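Local coordinates for protein probable porin (Pseudomonas aeruginosa, PDB 4FT6) that probably forms a beta-barrel channel that lets selected small solutes diffuse across the outer membrane of the bacterium, at residues 125-130 and 160-165; 289-292 and 297-300; 371-374 and 380-383. All coordinates share one frame; numbering follows the deposited sequence.

Interaction 1 (125-130 and 160-165)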
# COMPACT_ATOMS: atom_id res chain seq x y z
N LEU A 125 5.55 3.11 0.52
CA LEU A 125 4.24 2.75 1.05
C LEU A 125 4.20 1.24 1.27
O LEU A 125 4.18 0.49 0.27
CB LEU A 125 3.17 3.14 0.04
CG LEU A 125 1.92 3.85 0.54
CD1 LEU A 125 0.74 3.68 -0.44
CD2 LEU A 125 1.57 3.35 1.92
N ARG A 126 4.17 0.78 2.52
CA ARG A 126 4.18 -0.68 2.76
C ARG A 126 2.93 -1.37 2.19
O ARG A 126 1.81 -0.89 2.36
CB ARG A 126 4.42 -1.03 4.25
CG ARG A 126 3.29 -0.73 5.25
CD ARG A 126 2.29 -1.86 5.36
NE ARG A 126 0.94 -1.31 5.21
CZ ARG A 126 0.09 -1.17 6.22
NH1 ARG A 126 0.43 -1.58 7.43
NH2 ARG A 126 -1.09 -0.63 6.00
N ASN A 127 3.12 -2.48 1.50
CA ASN A 127 1.98 -3.21 0.94
C ASN A 127 1.14 -3.95 1.99
O ASN A 127 1.69 -4.62 2.86
CB ASN A 127 2.47 -4.23 -0.08
CG ASN A 127 1.33 -4.85 -0.87
OD1 ASN A 127 0.65 -5.78 -0.40
ND2 ASN A 127 1.11 -4.33 -2.07
N ASP A 128 -0.18 -3.84 1.90
CA ASP A 128 -1.08 -4.66 2.72
C ASP A 128 -2.19 -5.31 1.87
O ASP A 128 -3.35 -5.43 2.31
CB ASP A 128 -1.67 -3.87 3.89
CG ASP A 128 -2.44 -4.76 4.87
OD1 ASP A 128 -2.10 -5.97 4.94
OD2 ASP A 128 -3.38 -4.27 5.53
N GLY A 129 -1.85 -5.75 0.66
CA GLY A 129 -2.85 -6.27 -0.26
C GLY A 129 -3.08 -7.78 -0.24
O GLY A 129 -3.69 -8.30 -1.17
N ARG A 130 -2.60 -8.48 0.79
CA ARG A 130 -2.89 -9.91 0.93
C ARG A 130 -3.18 -10.30 2.38
O ARG A 130 -3.99 -9.67 3.06
CB ARG A 130 -1.72 -10.75 0.39
CG ARG A 130 -1.45 -10.66 -1.09
CD ARG A 130 -2.61 -11.20 -1.92
NE ARG A 130 -2.28 -11.24 -3.35
CZ ARG A 130 -2.46 -10.23 -4.19
NH1 ARG A 130 -2.99 -9.11 -3.74
NH2 ARG A 130 -2.13 -10.34 -5.47
N SER A 160 10.68 -7.33 4.30
CA SER A 160 10.12 -8.67 4.30
C SER A 160 8.80 -8.60 3.54
O SER A 160 7.88 -7.88 3.94
CB SER A 160 9.87 -9.18 5.72
OG SER A 160 9.28 -10.48 5.69
N GLN A 161 8.71 -9.34 2.43
CA GLN A 161 7.49 -9.31 1.62
C GLN A 161 6.28 -9.90 2.36
O GLN A 161 6.43 -10.65 3.34
CB GLN A 161 7.69 -10.03 0.27
CG GLN A 161 8.83 -9.49 -0.60
CD GLN A 161 8.60 -8.04 -1.10
OE1 GLN A 161 7.68 -7.35 -0.65
NE2 GLN A 161 9.44 -7.60 -2.04
N ARG A 162 5.09 -9.55 1.88
CA ARG A 162 3.85 -9.94 2.54
C ARG A 162 3.69 -11.46 2.72
O ARG A 162 3.10 -11.92 3.71
CB ARG A 162 2.67 -9.37 1.77
CG ARG A 162 2.59 -9.90 0.35
CD ARG A 162 1.78 -8.99 -0.49
NE ARG A 162 1.76 -9.42 -1.88
CZ ARG A 162 1.01 -8.85 -2.80
NH1 ARG A 162 0.22 -7.85 -2.46
NH2 ARG A 162 1.03 -9.29 -4.05
N ASN A 163 4.20 -12.23 1.76
CA ASN A 163 4.07 -13.69 1.81
C ASN A 163 5.40 -14.36 2.17
O ASN A 163 5.74 -15.42 1.62
CB ASN A 163 3.61 -14.22 0.46
CG ASN A 163 4.59 -13.89 -0.63
OD1 ASN A 163 5.36 -12.94 -0.48
ND2 ASN A 163 4.60 -14.68 -1.71
N SER A 164 6.15 -13.76 3.08
CA SER A 164 7.44 -14.35 3.45
C SER A 164 7.78 -14.16 4.92
O SER A 164 7.57 -13.09 5.50
CB SER A 164 8.56 -13.74 2.61
OG SER A 164 9.81 -14.32 2.92
N SER A 165 8.34 -15.21 5.52
CA SER A 165 8.90 -15.09 6.85
C SER A 165 10.18 -14.26 6.78
O SER A 165 10.54 -13.57 7.74
CB SER A 165 9.22 -16.48 7.41
OG SER A 165 8.04 -17.20 7.64
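The guanidinium of R162 meets N127 at its edge and R130 over one face, and these three side chains carry the contact. NH1 of R162 donates to OD1 of N127 at 3.0 Å, a bent bond (139° at the hydrogen) that arrives above the amide plane instead of on a lone pair. The backbone N of G129 reaches the same OD1 from the opposite face at 2.7 Å and nearly straight, closing an Asx turn, so the oxygen that receives R162 is also what shapes the loop. Amide and guanidinium stand almost perpendicular, 83° apart.

The first torsion of R130 (chi1 -65°) sets its CG over one face of the R162 guanidinium, 3.5 Å from CZ, and the bend at chi2 carries the rest of the chain on. Further out, NH2 of R162 lies above the centre of the R130 guanidinium, with 3.6 Å between the two NH2 atoms. R130 is itself tied down: its NH1 bonds to O of G129 at 2.8 Å, and its NE to the carbonyl of S81.

R162 starts the central pair of a type I turn, Q161 to S164, and its chain runs extended from there to the loop 125-130. Two arginines packed obliquely, each held by an oxygen acceptor, concentrate positive charge near the barrel interior, consistent with the arginine-rich conduction path of OprD-family porins, which suits carboxylate-bearing solutes.

Interaction 2 (289-292 and 297-300); sequences LVND and NFTS
L289 lays its CD1 methyl against CG2 of T299, 3.5 Å away, the apolar touch at one end of the contact. T299 can offer that methyl because its hydroxyl turns between the backbone N and the carbonyl carbon (chi1 62°), where OG1 bonds to OD1 of N297 at 2.8 Å from above the amide plane. ND2 of the same amide goes to the hydroxyl of Y281. N297 slips its CB beside the D292 carboxylate, 3.6 Å from OD1, with the two flat groups 82° apart; OD2 of D292 bonds to T287. L289 to D292 form a type I turn, closed by the backbone bond from D292 N to L289 O, within the long loop joining strands 264-274 and 304-313, which lies against the barrel wall. The carbonyl at the turn's third residue, N291, faces the second segment: its O takes a CA-H...O contact from N297 CA at 3.2 Å and sits at the edge of the F298 ring, in its plane, 3.5 Å from CD1. CB of N291 also packs against CD1 of F298, while its amide reaches S305 and Q307 of strand 304-313. R296 makes a cation-pi contact with F298.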
# COMPACT_ATOMS: atom_id res chain seq x y z
N LEU A 289 -0.24 6.55 -6.26
CA LEU A 289 -0.83 6.90 -7.57
C LEU A 289 -2.31 6.56 -7.58
O LEU A 289 -2.72 5.52 -7.03
CB LEU A 289 -0.13 6.19 -8.73
CG LEU A 289 1.39 6.32 -8.79
CD1 LEU A 289 1.95 5.49 -9.94
CD2 LEU A 289 1.81 7.77 -8.92
N VAL A 290 -3.12 7.42 -8.18
CA VAL A 290 -4.58 7.27 -8.16
C VAL A 290 -5.09 5.99 -8.82
O VAL A 290 -6.07 5.40 -8.36
CB VAL A 290 -5.30 8.51 -8.75
CG1 VAL A 290 -5.00 8.65 -10.27
CG2 VAL A 290 -6.80 8.48 -8.43
N ASN A 291 -4.42 5.56 -9.89
CA ASN A 291 -4.76 4.32 -10.56
C ASN A 291 -4.01 3.11 -10.04
O ASN A 291 -3.87 2.12 -10.76
CB ASN A 291 -4.53 4.41 -12.07
CG ASN A 291 -5.67 5.06 -12.79
OD1 ASN A 291 -6.80 5.14 -12.27
ND2 ASN A 291 -5.41 5.54 -14.01
N ASP A 292 -3.49 3.19 -8.82
CA ASP A 292 -2.89 2.00 -8.21
C ASP A 292 -4.05 1.23 -7.60
O ASP A 292 -4.42 1.44 -6.45
CB ASP A 292 -1.86 2.35 -7.14
CG ASP A 292 -1.08 1.13 -6.67
OD1 ASP A 292 -1.61 -0.01 -6.77
OD2 ASP A 292 0.07 1.32 -6.20
N ASN A 297 -1.65 -1.18 -11.77
CA ASN A 297 -1.43 0.19 -11.30
C ASN A 297 -1.13 1.21 -12.42
O ASN A 297 -0.87 2.40 -12.16
CB ASN A 297 -0.37 0.23 -10.17
CG ASN A 297 1.01 -0.14 -10.67
OD1 ASN A 297 1.20 -0.39 -11.86
ND2 ASN A 297 1.98 -0.13 -9.77
N PHE A 298 -1.19 0.73 -13.66
CA PHE A 298 -1.09 1.58 -14.84
C PHE A 298 0.19 2.41 -14.85
O PHE A 298 0.15 3.61 -15.03
CB PHE A 298 -2.33 2.47 -14.95
CG PHE A 298 -3.61 1.69 -15.15
CD1 PHE A 298 -4.33 1.20 -14.07
CD2 PHE A 298 -4.08 1.41 -16.43
CE1 PHE A 298 -5.52 0.47 -14.26
CE2 PHE A 298 -5.26 0.68 -16.63
CZ PHE A 298 -5.97 0.21 -15.55
N THR A 299 1.32 1.74 -14.68
CA THR A 299 2.60 2.43 -14.54
C THR A 299 3.64 2.04 -15.59
O THR A 299 4.84 2.28 -15.40
CB THR A 299 3.22 2.19 -13.16
OG1 THR A 299 3.47 0.79 -13.00
CG2 THR A 299 2.31 2.69 -12.06
N SER A 300 3.18 1.43 -16.68
CA SER A 300 4.05 1.10 -17.80
C SER A 300 4.61 2.37 -18.44
O SER A 300 3.98 3.44 -18.36
CB SER A 300 3.28 0.32 -18.86
OG SER A 300 2.92 -0.94 -18.36

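Interaction 3 (371-374 and 380-383). With C8E ((hydroxyethyloxy)tri(ethyloxy)octane), chain E.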
# COMPACT_ATOMS: atom_id res chain seq x y z
N MET A 371 -12.26 -6.80 -12.99
CA MET A 371 -12.05 -7.28 -14.34
C MET A 371 -10.93 -6.46 -14.95
O MET A 371 -10.89 -5.24 -14.81
CB MET A 371 -13.31 -7.07 -15.19
CG MET A 371 -14.51 -7.94 -14.84
SD MET A 371 -15.80 -7.84 -16.10
CE MET A 371 -16.99 -9.04 -15.50
N LEU A 372 -10.01 -7.13 -15.64
CA LEU A 372 -8.96 -6.43 -16.36
C LEU A 372 -8.87 -7.01 -17.76
O LEU A 372 -8.81 -8.23 -17.93
CB LEU A 372 -7.62 -6.59 -15.64
CG LEU A 372 -6.44 -6.07 -16.46
CD1 LEU A 372 -6.45 -4.56 -16.44
CD2 LEU A 372 -5.12 -6.61 -15.93
N ARG A 373 -8.89 -6.14 -18.76
CA ARG A 373 -8.65 -6.56 -20.13
C ARG A 373 -7.63 -5.63 -20.76
O ARG A 373 -7.56 -4.44 -20.42
CB ARG A 373 -9.95 -6.57 -20.95
CG ARG A 373 -11.07 -7.37 -20.33
CD ARG A 373 -10.86 -8.86 -20.50
NE ARG A 373 -11.96 -9.63 -19.91
CZ ARG A 373 -11.95 -10.12 -18.67
NH1 ARG A 373 -10.91 -9.92 -17.87
NH2 ARG A 373 -12.99 -10.80 -18.23
N SER A 374 -6.85 -6.18 -21.69
CA SER A 374 -5.70 -5.48 -22.21
C SER A 374 -5.23 -6.15 -23.49
O SER A 374 -5.64 -7.28 -23.76
CB SER A 374 -4.58 -5.50 -21.16
OG SER A 374 -3.36 -5.04 -21.71
N VAL A 380 -7.45 -10.68 -16.60
CA VAL A 380 -7.86 -11.40 -15.39
C VAL A 380 -9.24 -11.02 -14.85
O VAL A 380 -9.75 -9.94 -15.12
CB VAL A 380 -6.82 -11.28 -14.22
CG1 VAL A 380 -5.38 -11.39 -14.74
CG2 VAL A 380 -7.02 -10.00 -13.46
N ASP A 381 -9.83 -11.95 -14.10
CA ASP A 381 -11.01 -11.68 -13.28
C ASP A 381 -10.62 -12.09 -11.88
O ASP A 381 -10.12 -13.19 -11.66
CB ASP A 381 -12.19 -12.53 -13.74
CG ASP A 381 -12.62 -12.23 -15.17
OD1 ASP A 381 -12.46 -11.08 -15.63
OD2 ASP A 381 -13.11 -13.15 -15.84
N GLU A 382 -10.80 -11.20 -10.91
CA GLU A 382 -10.30 -11.48 -9.58
C GLU A 382 -11.38 -11.30 -8.55
O GLU A 382 -12.15 -10.35 -8.60
CB GLU A 382 -9.11 -10.58 -9.25
CG GLU A 382 -8.27 -11.06 -8.10
CD GLU A 382 -7.22 -10.04 -7.71
OE1 GLU A 382 -7.48 -9.26 -6.77
OE2 GLU A 382 -6.14 -9.99 -8.35
N ASN A 383 -11.44 -12.24 -7.61
CA ASN A 383 -12.35 -12.14 -6.49
C ASN A 383 -11.60 -12.38 -5.19
O ASN A 383 -10.76 -13.29 -5.10
CB ASN A 383 -13.46 -13.16 -6.60
CG ASN A 383 -14.58 -12.69 -7.47
OD1 ASN A 383 -15.49 -11.99 -7.00
ND2 ASN A 383 -14.54 -13.07 -8.74
C1 C8E E . -19.94 -10.59 -14.52
C2 C8E E . -20.26 -9.44 -13.58
C3 C8E E . -19.35 -9.46 -12.34
C4 C8E E . -20.12 -9.86 -11.09
C5 C8E E . -20.19 -8.74 -10.04
C6 C8E E . -20.34 -7.36 -10.68
C7 C8E E . -20.72 -6.27 -9.67
C8 C8E E . -21.89 -6.63 -8.77
O9 C8E E . -21.95 -5.73 -7.68
C10 C8E E . -23.05 -4.84 -7.72
C11 C8E E . -23.08 -3.95 -6.47
O12 C8E E . -22.06 -2.97 -6.54
C13 C8E E . -22.55 -1.65 -6.58
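R373 and D381 make the dense half of this contact. NH1 and NH2 of the arginine meet the aspartate end-on and share one oxygen: NH2 reaches the syn lone pair of OD1 at 2.7 Å, and NH1 comes from above the carboxylate plane at 3.0 Å. OD2 gets only a weak, long bond. The R373 chain, bent at chi2 (-76°), folds back over its own strand, and NH1 divides its two hydrogens among D381 OD1, O of L372 at 2.7 Å and O of V380 at 3.0 Å, so at least one is shared. That V380 carbonyl accepts L372 N as well (2.9 Å), so main chain and side chain grip it together; the return bond from V380 N to L372 O is weak. The other parts are looser. L372 and V380 share the opposite face of the hairpin, meeting no closer than CB to CG2 at 4.1 Å. M371 grazes the carboxylate and runs extended away from the strand, its CE 3.5 Å from C1 of the detergent C8E, consistent with this face being the outer surface of the barrel. The strands are antiparallel neighbours in the barrel wall, flanked by strand 342-354 beside M371 and R373 and by strand 14-28 beside D381, with V295 and R296 covering L372.

Overall arrangement
All three contacts belong to one barrel. Interactions 1 and 2 lie in loops, centred about 9 and 12 Å from the centre of the chain, whereas interaction 3 is in the wall, about 20 Å out. Their centres stand 18 Å (1 and 2), 22 Å (1 and 3) and 15 Å (2 and 3) apart; nearest atoms come within about 5 to 6 Å but do not touch. Shared neighbours connect them: R26 touches R130 and forms a salt bridge with E382, and R296 meets both F298 and L372. The loop of interaction 2 also reaches 125-130 through T285 and S286. C8E touches M371 of interaction 3 and DMU touches S165 of interaction 1, but the R130 and R162 side chains lie about 13 Å from C8E and 14 Å from DMU.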